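PDB 6UZI: dihydrolipoyl dehydrogenase from Elizabethkingia anophelis NUHP1, which probably catalyses the NAD+-dependent reoxidation of dihydrolipoyl groups carried on lysines of partner proteins, using one bound FAD per subunit. Local coordinates for residues I28-Q32 and L33-T37; K105-N108 and F109-K113; E335-F338 and V339-L343; H349-Y352 and N353-P356. All blocks are in the same frame, centred on the assembly; numbering follows the deposited sequence.

Contact 1 (I28-Q32 and L33-T37); sequences IRCAQ and LGFKT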
ATOM      1  N   ILE A  28      -7.664  19.783 -18.526  1.00 38.13           N
ATOM      2  CA  ILE A  28      -6.463  20.347 -17.914  1.00 35.24           C
ATOM      3  C   ILE A  28      -5.265  20.155 -18.829  1.00 36.93           C
ATOM      4  O   ILE A  28      -4.457  21.072 -19.027  1.00 36.12           O
ATOM      5  CB  ILE A  28      -6.217  19.715 -16.531  1.00 38.25           C
ATOM      6  CG1 ILE A  28      -7.329  20.108 -15.559  1.00 42.19           C
ATOM      7  CG2 ILE A  28      -4.864  20.118 -15.988  1.00 32.92           C
ATOM      8  CD1 ILE A  28      -7.228  19.421 -14.223  1.00 38.99           C
ATOM      9  N   ARG A  29      -5.137  18.965 -19.412  1.00 30.05           N
ATOM     10  CA  ARG A  29      -4.018  18.716 -20.307  1.00 37.23           C
ATOM     11  C   ARG A  29      -4.113  19.568 -21.568  1.00 38.40           C
ATOM     12  O   ARG A  29      -3.084  20.007 -22.094  1.00 44.91           O
ATOM     13  CB  ARG A  29      -3.952  17.226 -20.642  1.00 38.76           C
ATOM     14  CG  ARG A  29      -2.660  16.789 -21.299  1.00 34.07           C
ATOM     15  CD  ARG A  29      -1.551  16.719 -20.287  1.00 36.46           C
ATOM     16  NE  ARG A  29      -0.273  16.467 -20.940  1.00 50.08           N
ATOM     17  CZ  ARG A  29       0.673  17.383 -21.114  1.00 45.09           C
ATOM     18  NH1 ARG A  29       0.486  18.618 -20.670  1.00 40.56           N
ATOM     19  NH2 ARG A  29       1.804  17.061 -21.723  1.00 44.57           N
ATOM     20  N   CYS A  30      -5.330  19.828 -22.058  1.00 34.72           N
ATOM     21  CA  CYS A  30      -5.488  20.735 -23.193  1.00 37.13           C
ATOM     22  C   CYS A  30      -5.106  22.157 -22.812  1.00 38.06           C
ATOM     23  O   CYS A  30      -4.474  22.873 -23.598  1.00 38.02           O
ATOM     24  CB  CYS A  30      -6.922  20.692 -23.723  1.00 34.61           C
ATOM     25  SG  CYS A  30      -7.276  19.256 -24.755  1.00 34.63           S
ATOM     26  N   ALA A  31      -5.502  22.589 -21.615  1.00 31.78           N
ATOM     27  CA  ALA A  31      -5.102  23.908 -21.147  1.00 39.18           C
ATOM     28  C   ALA A  31      -3.586  23.992 -20.941  1.00 42.59           C
ATOM     29  O   ALA A  31      -2.975  25.028 -21.233  1.00 45.51           O
ATOM     30  CB  ALA A  31      -5.855  24.248 -19.862  1.00 34.39           C
ATOM     31  N   GLN A  32      -2.962  22.918 -20.441  1.00 35.88           N
ATOM     32  CA  GLN A  32      -1.516  22.951 -20.235  1.00 38.52           C
ATOM     33  C   GLN A  32      -0.766  23.051 -21.557  1.00 39.65           C
ATOM     34  O   GLN A  32       0.331  23.618 -21.606  1.00 52.34           O
ATOM     35  CB  GLN A  32      -1.052  21.722 -19.453  1.00 38.77           C
ATOM     36  CG  GLN A  32      -1.525  21.674 -18.004  1.00 41.34           C
ATOM     37  CD  GLN A  32      -1.029  20.434 -17.260  1.00 45.37           C
ATOM     38  OE1 GLN A  32      -0.570  19.467 -17.871  1.00 46.58           O
ATOM     39  NE2 GLN A  32      -1.161  20.446 -15.936  1.00 39.78           N
ATOM     40  N   LEU A  33      -1.334  22.516 -22.634  1.00 41.88           N
ATOM     41  CA  LEU A  33      -0.683  22.540 -23.937  1.00 39.10           C
ATOM     42  C   LEU A  33      -0.983  23.811 -24.722  1.00 50.07           C
ATOM     43  O   LEU A  33      -0.450  23.986 -25.820  1.00 52.25           O
ATOM     44  CB  LEU A  33      -1.080  21.301 -24.745  1.00 37.61           C
ATOM     45  CG  LEU A  33      -0.559  19.990 -24.136  1.00 43.29           C
ATOM     46  CD1 LEU A  33      -1.265  18.775 -24.708  1.00 46.54           C
ATOM     47  CD2 LEU A  33       0.942  19.858 -24.341  1.00 41.68           C
ATOM     48  N   GLY A  34      -1.806  24.707 -24.183  1.00 51.07           N
ATOM     49  CA  GLY A  34      -2.019  26.012 -24.768  1.00 47.73           C
ATOM     50  C   GLY A  34      -3.333  26.221 -25.488  1.00 51.02           C
ATOM     51  O   GLY A  34      -3.531  27.296 -26.071  1.00 41.86           O
ATOM     52  N   PHE A  35      -4.258  25.269 -25.413  1.00 38.81           N
ATOM     53  CA  PHE A  35      -5.529  25.396 -26.106  1.00 36.97           C
ATOM     54  C   PHE A  35      -6.488  26.238 -25.283  1.00 39.63           C
ATOM     55  O   PHE A  35      -6.500  26.158 -24.051  1.00 36.52           O
ATOM     56  CB  PHE A  35      -6.151  24.020 -26.332  1.00 38.40           C
ATOM     57  CG  PHE A  35      -5.404  23.159 -27.299  1.00 39.38           C
ATOM     58  CD1 PHE A  35      -5.283  23.530 -28.627  1.00 39.53           C
ATOM     59  CD2 PHE A  35      -4.824  21.973 -26.879  1.00 37.34           C
ATOM     60  CE1 PHE A  35      -4.609  22.730 -29.526  1.00 38.57           C
ATOM     61  CE2 PHE A  35      -4.142  21.173 -27.770  1.00 43.43           C
ATOM     62  CZ  PHE A  35      -4.034  21.553 -29.099  1.00 46.29           C
ATOM     63  N   LYS A  36      -7.294  27.049 -25.969  1.00 38.24           N
ATOM     64  CA  LYS A  36      -8.437  27.692 -25.331  1.00 39.30           C
ATOM     65  C   LYS A  36      -9.502  26.618 -25.172  1.00 40.05           C
ATOM     66  O   LYS A  36     -10.060  26.142 -26.165  1.00 35.81           O
ATOM     67  CB  LYS A  36      -8.953  28.865 -26.154  1.00 42.52           C
ATOM     68  CG  LYS A  36      -9.831  29.815 -25.351  1.00 45.34           C
ATOM     69  CD  LYS A  36     -10.897  30.467 -26.214  1.00 54.14           C
ATOM     70  CE  LYS A  36     -11.613  31.592 -25.480  1.00 53.62           C
ATOM     71  NZ  LYS A  36     -11.158  32.928 -25.974  1.00 62.49           N
ATOM     72  N   THR A  37      -9.765  26.215 -23.933  1.00 35.55           N
ATOM     73  CA  THR A  37     -10.527  25.006 -23.658  1.00 37.94           C
ATOM     74  C   THR A  37     -11.802  25.307 -22.880  1.00 43.92           C
ATOM     75  O   THR A  37     -11.814  26.143 -21.970  1.00 54.18           O
ATOM     76  CB  THR A  37      -9.668  24.008 -22.883  1.00 34.19           C
ATOM     77  OG1 THR A  37      -8.404  23.877 -23.538  1.00 45.60           O
ATOM     78  CG2 THR A  37     -10.338  22.649 -22.840  1.00 29.01           C
TER
HETATM   79  O   HOH W   1      -4.282  27.556 -21.818  1.00 44.55           O
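Phe35 and Gly34 turn back onto Cys30 and Ala31 in a Schellman motif, which ends helix 21-32 and hands the chain to strand 37-41 in the FAD-binding Rossmann-type beta-alpha-beta unit. Two backbone bonds define it: Phe35 N donates to Cys30 O at 3.0 Å, and Gly34 N to Ala31 O at 3.2 Å. The second donor stands above the carbonyl plane of Ala31 rather than on a lone pair. Leu33 N keeps an ordinary helical bond to Arg29 O at 3.1 Å. Gly34 has a positive phi of 105°, where a side chain would be jammed against the carbonyl oxygen of Leu33; glycine therefore suits this position. A water donates to Ala31 O and, weakly, to Phe35 O across the turn.

The apolar contacts gather round Cys30. Its small side chain lets Phe35 settle close by, with Cys30 CB 4.0 Å from Phe35 CD2, while Cys30 SG meets the ring obliquely, 5.3 Å from its centroid, in a sulfur-aromatic contact. Both residues also pack on Val14 of the neighbouring strand.

The charged side chain of Arg29 bends at chi2 (75°), bringing its guanidinium beneath Leu33, whose CG lies over one face near the rim. Its main polar partner is Glu341, through a salt bridge from NE, and a weak bond runs from NH1 to Gln32 OE1. Thr37, at the start of the strand, points back at the helix, its OG1 3.5 Å from Cys30 CB and donating weakly to Phe35 O.

Contact 2 (K105-N108 and F109-K113); sequences KGIN and FLMDK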
ATOM      1  N   LYS A 105     -15.257  20.671  -4.966  1.00 44.45           N
ATOM      2  CA  LYS A 105     -14.634  21.984  -4.849  1.00 43.57           C
ATOM      3  C   LYS A 105     -13.210  21.973  -5.388  1.00 45.21           C
ATOM      4  O   LYS A 105     -12.758  22.958  -5.982  1.00 48.69           O
ATOM      5  CB  LYS A 105     -14.646  22.450  -3.392  1.00 43.73           C
ATOM      6  CG  LYS A 105     -15.990  22.956  -2.906  1.00 59.15           C
ATOM      7  CD  LYS A 105     -15.878  23.515  -1.495  1.00 70.01           C
ATOM      8  CE  LYS A 105     -17.234  23.946  -0.957  1.00 73.13           C
ATOM      9  NZ  LYS A 105     -17.103  24.527   0.409  1.00 75.32           N
ATOM     10  N   GLY A 106     -12.490  20.866  -5.194  1.00 37.60           N
ATOM     11  CA  GLY A 106     -11.144  20.769  -5.734  1.00 34.07           C
ATOM     12  C   GLY A 106     -11.136  20.777  -7.247  1.00 37.22           C
ATOM     13  O   GLY A 106     -10.269  21.395  -7.871  1.00 37.55           O
ATOM     14  N   ILE A 107     -12.118  20.117  -7.861  1.00 33.37           N
ATOM     15  CA  ILE A 107     -12.203  20.128  -9.313  1.00 33.30           C
ATOM     16  C   ILE A 107     -12.549  21.522  -9.816  1.00 39.54           C
ATOM     17  O   ILE A 107     -11.994  21.985 -10.818  1.00 46.82           O
ATOM     18  CB  ILE A 107     -13.222  19.082  -9.788  1.00 44.02           C
ATOM     19  CG1 ILE A 107     -12.759  17.685  -9.387  1.00 41.38           C
ATOM     20  CG2 ILE A 107     -13.397  19.169 -11.292  1.00 32.67           C
ATOM     21  CD1 ILE A 107     -13.721  16.608  -9.768  1.00 37.62           C
ATOM     22  N   ASN A 108     -13.461  22.223  -9.134  1.00 34.62           N
ATOM     23  CA  ASN A 108     -13.715  23.616  -9.493  1.00 39.47           C
ATOM     24  C   ASN A 108     -12.436  24.429  -9.424  1.00 41.28           C
ATOM     25  O   ASN A 108     -12.122  25.190 -10.346  1.00 36.85           O
ATOM     26  CB  ASN A 108     -14.769  24.235  -8.575  1.00 46.64           C
ATOM     27  CG  ASN A 108     -16.136  23.653  -8.791  1.00 53.62           C
ATOM     28  OD1 ASN A 108     -16.366  22.935  -9.764  1.00 61.53           O
ATOM     29  ND2 ASN A 108     -17.060  23.955  -7.883  1.00 52.18           N
ATOM     30  N   PHE A 109     -11.669  24.245  -8.344  1.00 49.14           N
ATOM     31  CA  PHE A 109     -10.405  24.954  -8.186  1.00 46.31           C
ATOM     32  C   PHE A 109      -9.462  24.671  -9.348  1.00 42.11           C
ATOM     33  O   PHE A 109      -8.838  25.595  -9.887  1.00 39.71           O
ATOM     34  CB  PHE A 109      -9.765  24.576  -6.849  1.00 36.84           C
ATOM     35  CG  PHE A 109      -8.363  25.087  -6.675  1.00 50.66           C
ATOM     36  CD1 PHE A 109      -7.273  24.294  -7.022  1.00 53.94           C
ATOM     37  CD2 PHE A 109      -8.128  26.361  -6.178  1.00 43.28           C
ATOM     38  CE1 PHE A 109      -5.977  24.762  -6.876  1.00 51.95           C
ATOM     39  CE2 PHE A 109      -6.833  26.827  -6.020  1.00 48.62           C
ATOM     40  CZ  PHE A 109      -5.758  26.029  -6.373  1.00 48.88           C
ATOM     41  N   LEU A 110      -9.373  23.407  -9.776  1.00 35.78           N
ATOM     42  CA  LEU A 110      -8.461  23.078 -10.866  1.00 44.65           C
ATOM     43  C   LEU A 110      -8.897  23.741 -12.166  1.00 50.72           C
ATOM     44  O   LEU A 110      -8.058  24.206 -12.946  1.00 59.26           O
ATOM     45  CB  LEU A 110      -8.381  21.566 -11.051  1.00 40.32           C
ATOM     46  CG  LEU A 110      -7.736  20.803  -9.899  1.00 37.88           C
ATOM     47  CD1 LEU A 110      -7.698  19.334 -10.233  1.00 35.22           C
ATOM     48  CD2 LEU A 110      -6.355  21.329  -9.585  1.00 34.90           C
ATOM     49  N   MET A 111     -10.207  23.827 -12.393  1.00 43.84           N
ATOM     50  CA  MET A 111     -10.705  24.461 -13.607  1.00 40.93           C
ATOM     51  C   MET A 111     -10.327  25.933 -13.644  1.00 43.60           C
ATOM     52  O   MET A 111      -9.864  26.431 -14.677  1.00 38.14           O
ATOM     53  CB  MET A 111     -12.222  24.280 -13.709  1.00 39.51           C
ATOM     54  CG  MET A 111     -12.686  22.830 -13.710  1.00 35.13           C
ATOM     55  SD  MET A 111     -12.212  21.916 -15.191  1.00 41.55           S
ATOM     56  CE  MET A 111     -10.815  20.944 -14.629  1.00 34.11           C
ATOM     57  N   ASP A 112     -10.488  26.642 -12.516  1.00 46.71           N
ATOM     58  CA  ASP A 112     -10.150  28.063 -12.483  1.00 48.15           C
ATOM     59  C   ASP A 112      -8.657  28.270 -12.645  1.00 48.47           C
ATOM     60  O   ASP A 112      -8.224  29.187 -13.352  1.00 59.58           O
ATOM     61  CB  ASP A 112     -10.596  28.705 -11.167  1.00 49.47           C
ATOM     62  CG  ASP A 112     -12.098  28.727 -11.000  1.00 71.07           C
ATOM     63  OD1 ASP A 112     -12.553  29.019  -9.876  1.00 78.30           O
ATOM     64  OD2 ASP A 112     -12.826  28.406 -11.964  1.00 78.78           O
ATOM     65  N   LYS A 113      -7.856  27.419 -12.000  1.00 39.15           N
ATOM     66  CA  LYS A 113      -6.409  27.576 -12.062  1.00 39.56           C
ATOM     67  C   LYS A 113      -5.900  27.413 -13.490  1.00 42.10           C
ATOM     68  O   LYS A 113      -5.008  28.151 -13.925  1.00 46.75           O
ATOM     69  CB  LYS A 113      -5.743  26.593 -11.102  1.00 38.88           C
ATOM     70  CG  LYS A 113      -4.272  26.813 -10.926  1.00 46.91           C
ATOM     71  CD  LYS A 113      -3.593  25.593 -10.342  1.00 52.88           C
ATOM     72  CE  LYS A 113      -2.420  25.165 -11.204  1.00 60.50           C
ATOM     73  NZ  LYS A 113      -1.387  24.468 -10.398  1.00 68.65           N
TER
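Ile107 and Met111 stand one helical turn apart on the same flank of helix 89-113, with Ile107 CG2 4.4 Å from Met111 CG. Met111 bends at chi2 (-68°) instead of running straight outward, so this flexible, unbranched chain can fit the surface where both residues meet Tyr24 of helix 21-32 and the loop residue Leu46. Leu110 rests CG against Gly106 O at 3.3 Å and reaches Ile28 of the same neighbouring helix, as well as Ile473 of the second subunit.

Phe109 swings another way. Its CG is anti to the backbone nitrogen (chi1 171°), which carries the ring outward while CB stays 3.4 Å from Gly106 O; that oxygen lies at the ring edge, near its plane. The exposed aromatic packs on Met475 of the second subunit. Asp112 follows Asn108 by one turn, its carboxylate carbon CG 3.6 Å from Asn108 O.

Regular backbone bonds, such as Leu110 N to Gly106 O at 2.9 Å, tie the turns together. No side-chain hydrogen bond or salt bridge is made between the two turns; the side chains contribute van der Waals contact. Their chemistry is directed outward: aliphatic and sulfur groups toward helix 21-32, and the amine of Lys113 into a salt bridge with the terminal carboxylate of Met475 of the second subunit.

Contact 3 (E335-F338 and V339-L343); sequences EGVF and VAETL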
ATOM      1  N   GLU A 335      -6.616   8.225 -21.399  1.00 32.40           N
ATOM      2  CA  GLU A 335      -7.087   8.516 -22.744  1.00 29.99           C
ATOM      3  C   GLU A 335      -7.317  10.009 -22.944  1.00 37.16           C
ATOM      4  O   GLU A 335      -7.101  10.525 -24.048  1.00 35.02           O
ATOM      5  CB  GLU A 335      -8.346   7.703 -23.024  1.00 24.76           C
ATOM      6  CG  GLU A 335      -8.047   6.218 -23.184  1.00 31.60           C
ATOM      7  CD  GLU A 335      -9.250   5.407 -23.610  1.00 36.89           C
ATOM      8  OE1 GLU A 335     -10.382   5.813 -23.276  1.00 41.17           O
ATOM      9  OE2 GLU A 335      -9.066   4.376 -24.296  1.00 37.68           O
ATOM     10  N   GLY A 336      -7.721  10.721 -21.889  1.00 37.37           N
ATOM     11  CA  GLY A 336      -7.840  12.169 -21.992  1.00 26.39           C
ATOM     12  C   GLY A 336      -6.504  12.848 -22.229  1.00 31.20           C
ATOM     13  O   GLY A 336      -6.386  13.720 -23.096  1.00 29.18           O
ATOM     14  N   VAL A 337      -5.472  12.436 -21.482  1.00 30.53           N
ATOM     15  CA  VAL A 337      -4.127  12.964 -21.707  1.00 35.89           C
ATOM     16  C   VAL A 337      -3.631  12.585 -23.096  1.00 35.76           C
ATOM     17  O   VAL A 337      -2.929  13.360 -23.757  1.00 37.75           O
ATOM     18  CB  VAL A 337      -3.164  12.464 -20.615  1.00 32.93           C
ATOM     19  CG1 VAL A 337      -1.754  12.937 -20.906  1.00 30.15           C
ATOM     20  CG2 VAL A 337      -3.619  12.946 -19.254  1.00 41.58           C
ATOM     21  N   PHE A 338      -3.996  11.390 -23.559  1.00 39.51           N
ATOM     22  CA  PHE A 338      -3.586  10.940 -24.883  1.00 38.52           C
ATOM     23  C   PHE A 338      -4.139  11.860 -25.965  1.00 40.15           C
ATOM     24  O   PHE A 338      -3.403  12.297 -26.859  1.00 46.05           O
ATOM     25  CB  PHE A 338      -4.044   9.495 -25.107  1.00 27.76           C
ATOM     26  CG  PHE A 338      -3.681   8.940 -26.459  1.00 29.25           C
ATOM     27  CD1 PHE A 338      -2.512   8.214 -26.632  1.00 38.98           C
ATOM     28  CD2 PHE A 338      -4.511   9.138 -27.559  1.00 29.56           C
ATOM     29  CE1 PHE A 338      -2.172   7.699 -27.881  1.00 42.43           C
ATOM     30  CE2 PHE A 338      -4.173   8.629 -28.805  1.00 31.81           C
ATOM     31  CZ  PHE A 338      -3.007   7.908 -28.966  1.00 33.16           C
ATOM     32  N   VAL A 339      -5.441  12.162 -25.904  1.00 28.62           N
ATOM     33  CA  VAL A 339      -6.037  12.989 -26.951  1.00 40.44           C
ATOM     34  C   VAL A 339      -5.450  14.397 -26.929  1.00 46.21           C
ATOM     35  O   VAL A 339      -5.093  14.950 -27.979  1.00 37.63           O
ATOM     36  CB  VAL A 339      -7.571  13.007 -26.824  1.00 40.64           C
ATOM     37  CG1 VAL A 339      -8.159  14.056 -27.743  1.00 44.60           C
ATOM     38  CG2 VAL A 339      -8.141  11.644 -27.189  1.00 40.67           C
ATOM     39  N   ALA A 340      -5.292  14.977 -25.736  1.00 41.22           N
ATOM     40  CA  ALA A 340      -4.752  16.329 -25.638  1.00 37.23           C
ATOM     41  C   ALA A 340      -3.361  16.411 -26.254  1.00 42.28           C
ATOM     42  O   ALA A 340      -3.067  17.326 -27.032  1.00 45.06           O
ATOM     43  CB  ALA A 340      -4.720  16.781 -24.176  1.00 29.86           C
ATOM     44  N   GLU A 341      -2.490  15.455 -25.926  1.00 37.48           N
ATOM     45  CA  GLU A 341      -1.148  15.477 -26.494  1.00 40.59           C
ATOM     46  C   GLU A 341      -1.174  15.193 -27.990  1.00 44.52           C
ATOM     47  O   GLU A 341      -0.394  15.785 -28.746  1.00 44.02           O
ATOM     48  CB  GLU A 341      -0.263  14.477 -25.751  1.00 37.69           C
ATOM     49  CG  GLU A 341       0.092  14.943 -24.352  1.00 35.86           C
ATOM     50  CD  GLU A 341       0.779  13.889 -23.530  1.00 36.03           C
ATOM     51  OE1 GLU A 341       1.171  12.857 -24.104  1.00 50.57           O
ATOM     52  OE2 GLU A 341       0.925  14.093 -22.306  1.00 35.94           O
ATOM     53  N   THR A 342      -2.101  14.343 -28.437  1.00 38.55           N
ATOM     54  CA  THR A 342      -2.270  14.116 -29.867  1.00 39.93           C
ATOM     55  C   THR A 342      -2.710  15.392 -30.573  1.00 41.67           C
ATOM     56  O   THR A 342      -2.199  15.723 -31.648  1.00 39.71           O
ATOM     57  CB  THR A 342      -3.281  12.988 -30.092  1.00 46.39           C
ATOM     58  OG1 THR A 342      -2.668  11.727 -29.795  1.00 51.83           O
ATOM     59  CG2 THR A 342      -3.808  12.988 -31.532  1.00 35.31           C
ATOM     60  N   LEU A 343      -3.648  16.131 -29.974  1.00 48.36           N
ATOM     61  CA  LEU A 343      -4.089  17.394 -30.557  1.00 41.42           C
ATOM     62  C   LEU A 343      -2.952  18.394 -30.654  1.00 37.19           C
ATOM     63  O   LEU A 343      -2.986  19.296 -31.497  1.00 43.46           O
ATOM     64  CB  LEU A 343      -5.229  17.987 -29.728  1.00 41.39           C
ATOM     65  CG  LEU A 343      -6.582  17.302 -29.858  1.00 30.80           C
ATOM     66  CD1 LEU A 343      -7.564  17.883 -28.863  1.00 29.58           C
ATOM     67  CD2 LEU A 343      -7.059  17.498 -31.266  1.00 31.45           C
TER
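Phe338 and Thr342 meet on helix 329-343, which lies beside helix 21-32 of the FAD-binding fold. Thr342 holds on to the preceding turn twice. Its N donates to Phe338 O at 2.9 Å in the ordinary helical bond, and its hydroxyl OG1 donates to the same oxygen at 3.1 Å; the two donors come from opposite faces of the carbonyl plane. With chi1 at -75° OG1 stands beside the backbone nitrogen, from where it reaches this oxygen, and threonine thereby satisfies its own hydroxyl inside the helix.

That hydroxyl also sits over one face of the Phe338 ring, 3.6 Å above the plane and offset toward the rim, nearest CE2. The ring is brought there by the extended first torsion of Phe338 (chi1 179°). Pro348 of the following loop packs against both residues, and Tyr317 of strand 316-318 lies against Thr342.

On another flank Val337 and Glu341 run side by side, with Val337 CG1 3.8 Å from Glu341 CD. The buried carboxylate is satisfied at each oxygen, by Arg29 and by Arg448 of the second subunit, which probably favours its charged form. Small residues suit the side facing helix 21-32: Ala340 packs on Arg29 and Cys30, and Gly336 lies close to the FAD-binding Gly22. Ala340 N bonds to Gly336 O at 3.1 Å with a nearly straight N-H (169°). A threonine hydroxyl bonded to the carbonyl four residues earlier is a common feature of alpha-helices, here on the helix that packs on helix 21-32 of the FAD-binding fold.

Contact 4 (H349-Y352 and N353-P356); sequences HVNY and NLIP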
ATOM      1  N   HIS A 349       1.403   7.218 -26.398  1.00 48.93           N
ATOM      2  CA  HIS A 349       1.023   5.816 -26.497  1.00 52.60           C
ATOM      3  C   HIS A 349       0.294   5.360 -25.236  1.00 49.74           C
ATOM      4  O   HIS A 349       0.624   5.785 -24.126  1.00 44.97           O
ATOM      5  CB  HIS A 349       2.254   4.940 -26.739  1.00 62.47           C
ATOM      6  CG  HIS A 349       1.931   3.500 -26.979  1.00 86.01           C
ATOM      7  ND1 HIS A 349       1.226   3.073 -28.085  1.00 91.18           N
ATOM      8  CD2 HIS A 349       2.221   2.388 -26.264  1.00 92.71           C
ATOM      9  CE1 HIS A 349       1.094   1.759 -28.037  1.00 93.50           C
ATOM     10  NE2 HIS A 349       1.688   1.319 -26.943  1.00 92.97           N
ATOM     11  N   VAL A 350      -0.719   4.515 -25.413  1.00 47.12           N
ATOM     12  CA  VAL A 350      -1.398   3.856 -24.301  1.00 39.03           C
ATOM     13  C   VAL A 350      -1.166   2.357 -24.429  1.00 40.08           C
ATOM     14  O   VAL A 350      -1.486   1.761 -25.465  1.00 45.53           O
ATOM     15  CB  VAL A 350      -2.904   4.158 -24.261  1.00 38.28           C
ATOM     16  CG1 VAL A 350      -3.560   3.331 -23.159  1.00 34.12           C
ATOM     17  CG2 VAL A 350      -3.156   5.632 -24.037  1.00 28.53           C
ATOM     18  N   ASN A 351      -0.601   1.753 -23.387  1.00 36.85           N
ATOM     19  CA  ASN A 351      -0.455   0.301 -23.306  1.00 39.38           C
ATOM     20  C   ASN A 351      -1.625  -0.224 -22.477  1.00 42.95           C
ATOM     21  O   ASN A 351      -1.590  -0.200 -21.244  1.00 37.25           O
ATOM     22  CB  ASN A 351       0.888  -0.086 -22.702  1.00 41.70           C
ATOM     23  CG  ASN A 351       1.167  -1.572 -22.812  1.00 48.75           C
ATOM     24  OD1 ASN A 351       0.253  -2.381 -23.014  1.00 45.72           O
ATOM     25  ND2 ASN A 351       2.439  -1.941 -22.696  1.00 46.33           N
ATOM     26  N   TYR A 352      -2.668  -0.698 -23.162  1.00 45.40           N
ATOM     27  CA  TYR A 352      -3.877  -1.137 -22.475  1.00 39.85           C
ATOM     28  C   TYR A 352      -3.657  -2.429 -21.693  1.00 40.86           C
ATOM     29  O   TYR A 352      -4.387  -2.690 -20.729  1.00 34.95           O
ATOM     30  CB  TYR A 352      -5.009  -1.295 -23.498  1.00 33.70           C
ATOM     31  CG  TYR A 352      -5.560   0.026 -24.001  1.00 36.91           C
ATOM     32  CD1 TYR A 352      -6.559   0.703 -23.305  1.00 40.42           C
ATOM     33  CD2 TYR A 352      -5.047   0.623 -25.147  1.00 33.91           C
ATOM     34  CE1 TYR A 352      -7.060   1.919 -23.759  1.00 26.65           C
ATOM     35  CE2 TYR A 352      -5.531   1.839 -25.605  1.00 29.57           C
ATOM     36  CZ  TYR A 352      -6.539   2.481 -24.909  1.00 34.40           C
ATOM     37  OH  TYR A 352      -7.016   3.691 -25.365  1.00 28.99           O
ATOM     38  N   ASN A 353      -2.632  -3.211 -22.042  1.00 35.82           N
ATOM     39  CA  ASN A 353      -2.323  -4.404 -21.267  1.00 35.27           C
ATOM     40  C   ASN A 353      -1.784  -4.060 -19.884  1.00 53.08           C
ATOM     41  O   ASN A 353      -1.841  -4.906 -18.984  1.00 60.68           O
ATOM     42  CB  ASN A 353      -1.319  -5.276 -22.020  1.00 38.36           C
ATOM     43  CG  ASN A 353      -1.236  -6.686 -21.461  1.00 48.28           C
ATOM     44  OD1 ASN A 353      -2.257  -7.307 -21.169  1.00 56.58           O
ATOM     45  ND2 ASN A 353      -0.018  -7.195 -21.304  1.00 41.56           N
ATOM     46  N   LEU A 354      -1.296  -2.830 -19.686  1.00 44.12           N
ATOM     47  CA  LEU A 354      -0.681  -2.416 -18.430  1.00 32.18           C
ATOM     48  C   LEU A 354      -1.550  -1.443 -17.648  1.00 34.82           C
ATOM     49  O   LEU A 354      -1.032  -0.684 -16.825  1.00 38.60           O
ATOM     50  CB  LEU A 354       0.695  -1.804 -18.681  1.00 34.01           C
ATOM     51  CG  LEU A 354       1.690  -2.765 -19.328  1.00 42.43           C
ATOM     52  CD1 LEU A 354       3.072  -2.163 -19.351  1.00 38.79           C
ATOM     53  CD2 LEU A 354       1.695  -4.107 -18.602  1.00 39.35           C
ATOM     54  N   ILE A 355      -2.856  -1.456 -17.887  1.00 33.70           N
ATOM     55  CA  ILE A 355      -3.811  -0.684 -17.097  1.00 28.17           C
ATOM     56  C   ILE A 355      -4.343  -1.596 -15.996  1.00 32.10           C
ATOM     57  O   ILE A 355      -5.010  -2.596 -16.305  1.00 29.40           O
ATOM     58  CB  ILE A 355      -4.959  -0.156 -17.964  1.00 27.12           C
ATOM     59  CG1 ILE A 355      -4.416   0.795 -19.026  1.00 33.93           C
ATOM     60  CG2 ILE A 355      -6.011   0.534 -17.100  1.00 30.81           C
ATOM     61  CD1 ILE A 355      -5.450   1.276 -19.997  1.00 27.66           C
ATOM     62  N   PRO A 356      -4.090  -1.302 -14.729  1.00 38.17           N
ATOM     63  CA  PRO A 356      -4.525  -2.214 -13.665  1.00 37.63           C
ATOM     64  C   PRO A 356      -6.016  -2.105 -13.388  1.00 38.98           C
ATOM     65  O   PRO A 356      -6.652  -1.079 -13.634  1.00 41.17           O
ATOM     66  CB  PRO A 356      -3.712  -1.746 -12.453  1.00 29.91           C
ATOM     67  CG  PRO A 356      -3.551  -0.249 -12.702  1.00 28.84           C
ATOM     68  CD  PRO A 356      -3.390  -0.113 -14.202  1.00 32.86           C
TER
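A chi1 of -171° swings the Asn351 amide away from its own backbone nitrogen and forward along the chain, where OD1 takes a weak bond from Asn353 N at 3.2 Å. Ile355, with CD1 extended at the end of its chain (chi2 175°), reaches back to Tyr352 CD1 at 3.5 Å.

The weak side-chain bond has the form of an Asx turn, and Asn351 suits the place because its short side chain sets a carbonyl oxygen within reach of the NH two residues on. Its backbone O is used as well, by Leu354 N at 3.1 Å, with the donor lying above the carbonyl plane. Beyond it, Ile355 N makes only a weak, long bond to Tyr352 O. The amide of Asn351 also crosses Leu354, whose CD1 lies 3.4 Å from Asn351 ND2.

Tyr352 and Ile355 run alongside each other, CD1 of Ile355 meeting the ring obliquely, while Val350 CG1 lies over the centre of one ring face, 3.4 Å above it. The phenol OH has Glu335 as its partner in a probable hydrogen bond. Ile355 packs on His330, which is predicted to belong to the FAD site, and on Ser450 of the second subunit. Together these features make a single 3-10 turn opened by an Asx turn, in the connection from helix 329-343 to strand 357-359.

In the fold
Contacts 1 and 3 lie on neighbouring helices of the FAD domain, their centres 10 Å apart, and join through the Arg29 NE to Glu341 OE2 salt bridge (3.0 Å). Contact 2, 14 Å from contact 1 between centres, meets another part of helix 21-32: Ile28 CG1 touches Met111 CE at 3.7 Å. Helix 21-32 is therefore flanked by both other helices, whereas contacts 2 and 3 do not touch. Contact 4 continues the chain beyond contact 3, with Phe338 CD1 3.7 Å from Val350 CG2. The side chains of Glu335, Ile355 and Ile107 lie about 7, 8 and 10 Å from FAD, and all four contacts reach the second subunit.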